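Local structure of GRAS family transcription factor containing protein, expressed (Oryza sativa Japonica Group, 5HYZ) at residues 201-213 against 229-242. The protein probably acts as a plant transcription factor in development and abiotic stress resistance, and binds DNA in vitro with involvement of its GRAS domain. Sequence-based numbering, arbitrary orientation.
Sequences EAVAVNFMLQLYH and AKSLSPAVVTLGEY
Val205 and Phe207 lie beside Val237 and Leu239 on neighbouring parallel strands, 202-208 and 236-242, joined through helix 220-231: a worked example of the beta-alpha-beta crossover from the Rossmann-like core of a GRAS domain. Backbone bonds run the length of the pair, from Ala235 N to Val203 O at one end to Leu209 N to Gly240 O at the other. Between them, Val205 and Phe207 each donate their N-H to one residue of strand 236-242 and accept at O from the residue two further on, the alternating pattern of parallel strands.

Apolar contacts cover the face turned to the connecting helix. CG1 of Val205, anti to its own N (chi1 -177°), reaches Ala229 CB, while CG2 rests against Pro234 CB. Val237 CG1 meets the Phe207 ring in plane at its edge, 3.7 Å from CD2. Over one face of that ring, toward the rim, sits Leu211 CD2, which also touches Leu239 CD1.

The opposite face of the sheet, against helix 89-104, carries a buried polar pair: Thr238 OG1 donates to Asn206 OD1 over 2.8 Å, tilted 26° from the amide plane. Gln123 also bonds OD1 and Asp115 of the VHIID motif takes ND2, which fixes the amide's rotation from both its oxygen and its nitrogen.

Past the end of strand 202-208, the chain turns back and Tyr212 N donates to Glu241 OE2 (2.9 Å), meeting it from above the carboxylate plane and tying the predicted LXXLL motif to the sheet. The Tyr242 edge points at the Tyr212 face in a T-shaped pair, planes at 76°, and one water bridges their hydroxyls. Leu209 CD2 stands over the centre of the Tyr242 ring, 3.7 Å from its centroid.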
ATOM      1  N   GLU A 201      21.184 -23.383  10.785  1.00 25.90           N
ATOM      2  CA  GLU A 201      20.297 -22.309  10.349  1.00 19.20           C
ATOM      3  C   GLU A 201      18.891 -22.698  10.758  1.00 17.87           C
ATOM      4  O   GLU A 201      18.587 -23.881  10.910  1.00 20.88           O
ATOM      5  CB  GLU A 201      20.407 -22.099   8.819  1.00 21.14           C
ATOM      6  CG  GLU A 201      19.824 -23.221   8.091  1.00 27.29           C
ATOM      7  CD  GLU A 201      20.154 -23.231   6.582  1.00 26.93           C
ATOM      8  OE1 GLU A 201      20.835 -22.288   6.143  1.00 26.67           O
ATOM      9  OE2 GLU A 201      19.626 -24.176   5.920  1.00 29.54           O
ATOM     10  N   ALA A 202      18.037 -21.720  10.996  1.00 15.79           N
ATOM     11  CA  ALA A 202      16.628 -22.001  11.235  1.00 16.80           C
ATOM     12  C   ALA A 202      15.910 -21.976   9.907  1.00 15.50           C
ATOM     13  O   ALA A 202      16.134 -21.076   9.098  1.00 19.13           O
ATOM     14  CB  ALA A 202      16.001 -20.972  12.169  1.00 16.89           C
ATOM     15  N   VAL A 203      14.978 -22.901   9.730  1.00 12.15           N
ATOM     16  CA  VAL A 203      14.234 -22.989   8.507  1.00 10.00           C
ATOM     17  C   VAL A 203      12.781 -22.533   8.741  1.00 10.71           C
ATOM     18  O   VAL A 203      12.181 -22.913   9.753  1.00 11.66           O
ATOM     19  CB  VAL A 203      14.221 -24.456   8.007  1.00 12.19           C
ATOM     20  CG1 VAL A 203      13.310 -24.539   6.813  1.00 12.67           C
ATOM     21  CG2 VAL A 203      15.668 -24.900   7.656  1.00 15.24           C
ATOM     22  N   ALA A 204      12.241 -21.720   7.829  1.00 10.22           N
ATOM     23  CA  ALA A 204      10.811 -21.459   7.784  1.00 13.51           C
ATOM     24  C   ALA A 204      10.301 -21.872   6.426  1.00 12.19           C
ATOM     25  O   ALA A 204      10.905 -21.549   5.399  1.00 11.81           O
ATOM     26  CB  ALA A 204      10.509 -19.950   8.046  1.00 10.88           C
ATOM     27  N   VAL A 205       9.173 -22.554   6.406  1.00 11.50           N
ATOM     28  CA  VAL A 205       8.568 -22.989   5.155  1.00  8.94           C
ATOM     29  C   VAL A 205       7.295 -22.225   4.943  1.00 10.44           C
ATOM     30  O   VAL A 205       6.494 -22.113   5.866  1.00 12.69           O
ATOM     31  CB  VAL A 205       8.248 -24.525   5.165  1.00  9.35           C
ATOM     32  CG1 VAL A 205       7.703 -24.939   3.817  1.00 12.19           C
ATOM     33  CG2 VAL A 205       9.569 -25.251   5.356  1.00  8.87           C
ATOM     34  N   ASN A 206       7.089 -21.729   3.725  1.00  7.29           N
ATOM     35  CA  ASN A 206       5.970 -20.843   3.433  1.00  9.96           C
ATOM     36  C   ASN A 206       5.088 -21.462   2.309  1.00 10.31           C
ATOM     37  O   ASN A 206       5.580 -21.816   1.228  1.00 12.99           O
ATOM     38  CB  ASN A 206       6.546 -19.459   3.004  1.00  9.52           C
ATOM     39  CG  ASN A 206       5.485 -18.426   2.783  1.00 10.87           C
ATOM     40  OD1 ASN A 206       4.954 -17.890   3.780  1.00 12.44           O
ATOM     41  ND2 ASN A 206       5.293 -17.982   1.507  1.00  9.53           N
ATOM     42  N   PHE A 207       3.797 -21.640   2.574  1.00 10.04           N
ATOM     43  CA  PHE A 207       2.847 -22.055   1.561  1.00  8.60           C
ATOM     44  C   PHE A 207       1.769 -20.975   1.393  1.00 11.64           C
ATOM     45  O   PHE A 207       0.740 -21.027   2.074  1.00 10.93           O
ATOM     46  CB  PHE A 207       2.129 -23.314   1.988  1.00 10.09           C
ATOM     47  CG  PHE A 207       3.011 -24.550   2.045  1.00 12.22           C
ATOM     48  CD1 PHE A 207       3.340 -25.226   0.871  1.00 12.52           C
ATOM     49  CD2 PHE A 207       3.501 -25.026   3.278  1.00 12.39           C
ATOM     50  CE1 PHE A 207       4.102 -26.388   0.924  1.00 13.64           C
ATOM     51  CE2 PHE A 207       4.279 -26.199   3.340  1.00 11.85           C
ATOM     52  CZ  PHE A 207       4.566 -26.879   2.137  1.00 13.11           C
HETATM   53  N   MSE A 208       1.964 -20.023   0.505  1.00  8.76           N
HETATM   54  CA  MSE A 208       0.941 -18.955   0.392  1.00 10.19           C
HETATM   55  C   MSE A 208       0.155 -19.178  -0.897  1.00 10.13           C
HETATM   56  O   MSE A 208       0.690 -19.095  -2.042  1.00 11.85           O
HETATM   57  CB  MSE A 208       1.533 -17.516   0.364  1.00  6.88           C
HETATM   58  CG  MSE A 208       2.444 -17.249   1.512  1.00  8.71           C
HETATM   59 SE   MSE A 208       0.965 -16.709   2.915  1.00 41.37          SE
HETATM   60  CE  MSE A 208      -0.079 -15.954   1.132  1.00  9.61           C
ATOM     61  N   LEU A 209      -1.122 -19.523  -0.740  1.00 10.07           N
ATOM     62  CA  LEU A 209      -2.020 -19.785  -1.882  1.00 12.80           C
ATOM     63  C   LEU A 209      -1.386 -20.788  -2.854  1.00 14.00           C
ATOM     64  O   LEU A 209      -1.260 -20.523  -4.053  1.00 16.13           O
ATOM     65  CB  LEU A 209      -2.363 -18.481  -2.591  1.00 16.49           C
ATOM     66  CG  LEU A 209      -3.045 -17.437  -1.687  1.00 15.05           C
ATOM     67  CD1 LEU A 209      -3.457 -16.183  -2.494  1.00 21.37           C
ATOM     68  CD2 LEU A 209      -4.268 -18.084  -0.964  1.00 16.80           C
ATOM     69  N   GLN A 210      -0.951 -21.920  -2.328  1.00 12.47           N
ATOM     70  CA  GLN A 210      -0.198 -22.847  -3.140  1.00 16.02           C
ATOM     71  C   GLN A 210      -0.696 -24.255  -2.909  1.00 14.77           C
ATOM     72  O   GLN A 210      -0.874 -25.018  -3.857  1.00 18.06           O
ATOM     73  CB  GLN A 210       1.289 -22.765  -2.780  1.00 18.75           C
ATOM     74  CG  GLN A 210       2.149 -23.910  -3.442  1.00 16.99           C
ATOM     75  CD  GLN A 210       2.155 -23.761  -4.901  1.00 27.73           C
ATOM     76  OE1 GLN A 210       2.067 -22.654  -5.413  1.00 22.51           O
ATOM     77  NE2 GLN A 210       2.210 -24.889  -5.617  1.00 31.86           N
ATOM     78  N   LEU A 211      -0.903 -24.622  -1.638  1.00 13.06           N
ATOM     79  CA  LEU A 211      -1.097 -26.011  -1.302  1.00 14.35           C
ATOM     80  C   LEU A 211      -2.422 -26.504  -1.838  1.00 16.56           C
ATOM     81  O   LEU A 211      -2.568 -27.711  -2.132  1.00 16.97           O
ATOM     82  CB  LEU A 211      -1.016 -26.178   0.216  1.00 19.25           C
ATOM     83  CG  LEU A 211      -0.445 -27.389   0.871  1.00 25.02           C
ATOM     84  CD1 LEU A 211       0.883 -27.804   0.143  1.00 23.38           C
ATOM     85  CD2 LEU A 211      -0.290 -27.112   2.394  1.00 15.66           C
ATOM     86  N   TYR A 212      -3.383 -25.583  -2.043  1.00 13.47           N
ATOM     87  CA  TYR A 212      -4.684 -26.085  -2.520  1.00 13.56           C
ATOM     88  C   TYR A 212      -4.537 -26.751  -3.910  1.00 17.09           C
ATOM     89  O   TYR A 212      -5.337 -27.607  -4.298  1.00 16.85           O
ATOM     90  CB  TYR A 212      -5.703 -24.978  -2.609  1.00 14.74           C
ATOM     91  CG  TYR A 212      -5.474 -23.982  -3.751  1.00 17.31           C
ATOM     92  CD1 TYR A 212      -4.592 -22.900  -3.607  1.00 15.55           C
ATOM     93  CD2 TYR A 212      -6.182 -24.112  -4.963  1.00 15.67           C
ATOM     94  CE1 TYR A 212      -4.413 -21.982  -4.664  1.00 22.24           C
ATOM     95  CE2 TYR A 212      -6.014 -23.199  -5.996  1.00 18.88           C
ATOM     96  CZ  TYR A 212      -5.123 -22.150  -5.854  1.00 22.49           C
ATOM     97  OH  TYR A 212      -4.970 -21.243  -6.894  1.00 21.83           O
ATOM     98  N   HIS A 213      -3.537 -26.320  -4.662  1.00 12.99           N
ATOM     99  CA  HIS A 213      -3.289 -26.935  -5.998  1.00 18.24           C
ATOM    100  C   HIS A 213      -3.038 -28.437  -5.912  1.00 20.88           C
ATOM    101  O   HIS A 213      -3.267 -29.156  -6.890  1.00 21.64           O
ATOM    102  CB  HIS A 213      -2.077 -26.327  -6.707  1.00 16.08           C
ATOM    103  CG  HIS A 213      -2.278 -24.926  -7.152  1.00 20.63           C
ATOM    104  ND1 HIS A 213      -3.190 -24.572  -8.116  1.00 23.79           N
ATOM    105  CD2 HIS A 213      -1.685 -23.784  -6.748  1.00 24.21           C
ATOM    106  CE1 HIS A 213      -3.127 -23.267  -8.311  1.00 26.48           C
ATOM    107  NE2 HIS A 213      -2.243 -22.764  -7.475  1.00 24.07           N
ATOM    108  N   ALA A 229       8.207 -30.867   3.921  1.00 13.52           N
ATOM    109  CA  ALA A 229       8.411 -29.674   4.768  1.00 15.56           C
ATOM    110  C   ALA A 229       8.842 -30.043   6.212  1.00 13.67           C
ATOM    111  O   ALA A 229       9.815 -29.498   6.784  1.00 13.83           O
ATOM    112  CB  ALA A 229       7.128 -28.861   4.815  1.00 11.61           C
ATOM    113  N   LYS A 230       8.154 -31.032   6.787  1.00 15.80           N
ATOM    114  CA  LYS A 230       8.426 -31.456   8.155  1.00 16.29           C
ATOM    115  C   LYS A 230       9.832 -31.977   8.268  1.00 17.70           C
ATOM    116  O   LYS A 230      10.508 -31.771   9.272  1.00 16.75           O
ATOM    117  CB  LYS A 230       7.380 -32.546   8.581  1.00 20.11           C
ATOM    118  CG  LYS A 230       7.450 -33.052  10.060  1.00 25.71           C
ATOM    119  CD  LYS A 230       6.876 -32.020  11.073  1.00 33.14           C
ATOM    120  CE  LYS A 230       6.834 -32.495  12.568  1.00 32.69           C
ATOM    121  NZ  LYS A 230       6.440 -31.327  13.539  1.00 26.78           N
ATOM    122  N   SER A 231      10.309 -32.629   7.221  1.00 16.02           N
ATOM    123  CA  SER A 231      11.663 -33.209   7.273  1.00 20.41           C
ATOM    124  C   SER A 231      12.750 -32.141   7.320  1.00 20.93           C
ATOM    125  O   SER A 231      13.915 -32.419   7.648  1.00 18.11           O
ATOM    126  CB  SER A 231      11.893 -34.120   6.073  1.00 18.87           C
ATOM    127  OG  SER A 231      12.136 -33.409   4.858  1.00 18.76           O
ATOM    128  N   LEU A 232      12.391 -30.883   7.010  1.00 20.22           N
ATOM    129  CA  LEU A 232      13.381 -29.812   7.084  1.00 15.53           C
ATOM    130  C   LEU A 232      13.541 -29.241   8.492  1.00 20.52           C
ATOM    131  O   LEU A 232      14.306 -28.293   8.731  1.00 19.46           O
ATOM    132  CB  LEU A 232      12.981 -28.693   6.090  1.00 14.25           C
ATOM    133  CG  LEU A 232      12.754 -29.152   4.652  1.00 14.23           C
ATOM    134  CD1 LEU A 232      12.470 -27.917   3.755  1.00 17.91           C
ATOM    135  CD2 LEU A 232      13.997 -29.919   4.081  1.00 17.29           C
ATOM    136  N   SER A 233      12.824 -29.840   9.412  1.00 16.09           N
ATOM    137  CA  SER A 233      12.704 -29.454  10.818  1.00 18.23           C
ATOM    138  C   SER A 233      12.455 -27.933  10.974  1.00 16.99           C
ATOM    139  O   SER A 233      13.202 -27.254  11.669  1.00 14.30           O
ATOM    140  CB  SER A 233      13.950 -29.817  11.619  1.00 23.35           C
ATOM    141  OG  SER A 233      14.112 -31.212  11.628  1.00 30.04           O
ATOM    142  N   PRO A 234      11.427 -27.427  10.299  1.00 16.30           N
ATOM    143  CA  PRO A 234      11.223 -25.959  10.338  1.00 13.42           C
ATOM    144  C   PRO A 234      10.852 -25.434  11.705  1.00 13.98           C
ATOM    145  O   PRO A 234      10.117 -26.036  12.511  1.00 13.98           O
ATOM    146  CB  PRO A 234      10.082 -25.755   9.303  1.00 12.35           C
ATOM    147  CG  PRO A 234       9.376 -27.136   9.237  1.00 14.87           C
ATOM    148  CD  PRO A 234      10.458 -28.125   9.441  1.00 14.65           C
ATOM    149  N   ALA A 235      11.330 -24.222  11.975  1.00 12.30           N
ATOM    150  CA  ALA A 235      10.922 -23.482  13.144  1.00 17.29           C
ATOM    151  C   ALA A 235       9.468 -23.127  13.059  1.00 12.01           C
ATOM    152  O   ALA A 235       8.770 -22.968  14.105  1.00 12.81           O
ATOM    153  CB  ALA A 235      11.780 -22.194  13.258  1.00 14.77           C
ATOM    154  N   VAL A 236       8.980 -22.920  11.812  1.00 11.39           N
ATOM    155  CA  VAL A 236       7.571 -22.613  11.577  1.00 10.03           C
ATOM    156  C   VAL A 236       7.237 -22.903  10.101  1.00 12.66           C
ATOM    157  O   VAL A 236       8.098 -22.825   9.221  1.00  9.66           O
ATOM    158  CB  VAL A 236       7.256 -21.097  11.924  1.00 11.61           C
ATOM    159  CG1 VAL A 236       7.913 -20.154  10.893  1.00 15.12           C
ATOM    160  CG2 VAL A 236       5.730 -20.871  11.966  1.00 13.42           C
ATOM    161  N   VAL A 237       5.980 -23.220   9.851  1.00  9.58           N
ATOM    162  CA  VAL A 237       5.419 -23.381   8.534  1.00 10.83           C
ATOM    163  C   VAL A 237       4.224 -22.472   8.461  1.00 13.57           C
ATOM    164  O   VAL A 237       3.309 -22.544   9.324  1.00 13.76           O
ATOM    165  CB  VAL A 237       4.945 -24.838   8.295  1.00 11.16           C
ATOM    166  CG1 VAL A 237       4.274 -24.945   6.889  1.00 12.49           C
ATOM    167  CG2 VAL A 237       6.128 -25.835   8.405  1.00 11.78           C
ATOM    168  N   THR A 238       4.212 -21.581   7.482  1.00 10.37           N
ATOM    169  CA  THR A 238       3.092 -20.681   7.352  1.00 11.23           C
ATOM    170  C   THR A 238       2.211 -21.103   6.211  1.00 14.71           C
ATOM    171  O   THR A 238       2.689 -21.549   5.158  1.00 14.09           O
ATOM    172  CB  THR A 238       3.560 -19.213   7.135  1.00 13.32           C
ATOM    173  OG1 THR A 238       4.626 -19.210   6.179  1.00 14.05           O
ATOM    174  CG2 THR A 238       4.162 -18.701   8.432  1.00 14.15           C
ATOM    175  N   LEU A 239       0.903 -21.000   6.450  1.00 10.71           N
ATOM    176  CA  LEU A 239      -0.078 -21.467   5.500  1.00  8.00           C
ATOM    177  C   LEU A 239      -1.045 -20.343   5.196  1.00 12.51           C
ATOM    178  O   LEU A 239      -1.665 -19.776   6.139  1.00 13.10           O
ATOM    179  CB  LEU A 239      -0.857 -22.674   6.059  1.00 11.44           C
ATOM    180  CG  LEU A 239      -1.964 -23.250   5.166  1.00 13.10           C
ATOM    181  CD1 LEU A 239      -1.341 -23.879   3.923  1.00 15.35           C
ATOM    182  CD2 LEU A 239      -2.693 -24.377   5.984  1.00 15.56           C
ATOM    183  N   GLY A 240      -1.218 -20.002   3.931  1.00 11.82           N
ATOM    184  CA  GLY A 240      -2.250 -19.030   3.599  1.00 12.71           C
ATOM    185  C   GLY A 240      -3.159 -19.638   2.554  1.00 16.14           C
ATOM    186  O   GLY A 240      -2.685 -20.064   1.506  1.00 13.32           O
ATOM    187  N   GLU A 241      -4.476 -19.665   2.778  1.00 11.27           N
ATOM    188  CA  GLU A 241      -5.338 -20.458   1.915  1.00 11.48           C
ATOM    189  C   GLU A 241      -6.677 -19.751   1.725  1.00 17.12           C
ATOM    190  O   GLU A 241      -7.092 -18.962   2.560  1.00 14.31           O
ATOM    191  CB  GLU A 241      -5.542 -21.861   2.497  1.00 11.57           C
ATOM    192  CG  GLU A 241      -4.531 -22.938   2.004  1.00 13.10           C
ATOM    193  CD  GLU A 241      -4.533 -23.057   0.474  1.00 17.75           C
ATOM    194  OE1 GLU A 241      -5.595 -22.789  -0.114  1.00 17.30           O
ATOM    195  OE2 GLU A 241      -3.489 -23.354  -0.142  1.00 14.27           O
ATOM    196  N   TYR A 242      -7.324 -20.034   0.610  1.00 13.06           N
ATOM    197  CA  TYR A 242      -8.703 -19.562   0.367  1.00 15.84           C
ATOM    198  C   TYR A 242      -9.672 -20.269   1.308  1.00 16.93           C
ATOM    199  O   TYR A 242      -9.611 -21.498   1.473  1.00 15.83           O
ATOM    200  CB  TYR A 242      -9.093 -19.841  -1.085  1.00 18.66           C
ATOM    201  CG  TYR A 242      -8.173 -19.167  -2.100  1.00 25.38           C
ATOM    202  CD1 TYR A 242      -8.176 -17.792  -2.250  1.00 26.29           C
ATOM    203  CD2 TYR A 242      -7.311 -19.924  -2.898  1.00 29.21           C
ATOM    204  CE1 TYR A 242      -7.349 -17.145  -3.200  1.00 28.83           C
ATOM    205  CE2 TYR A 242      -6.478 -19.304  -3.852  1.00 23.14           C
ATOM    206  CZ  TYR A 242      -6.519 -17.917  -4.003  1.00 31.17           C
ATOM    207  OH  TYR A 242      -5.703 -17.320  -4.931  1.00 33.00           O
TER
HETATM  208  O   HOH W   1      14.793 -24.910  11.804  1.00 19.74           O
HETATM  209  O   HOH W   2      -1.064 -22.655   0.459  1.00 14.08           O
HETATM  210  O   HOH W   3      -3.711 -18.869  -6.394  1.00 34.84           O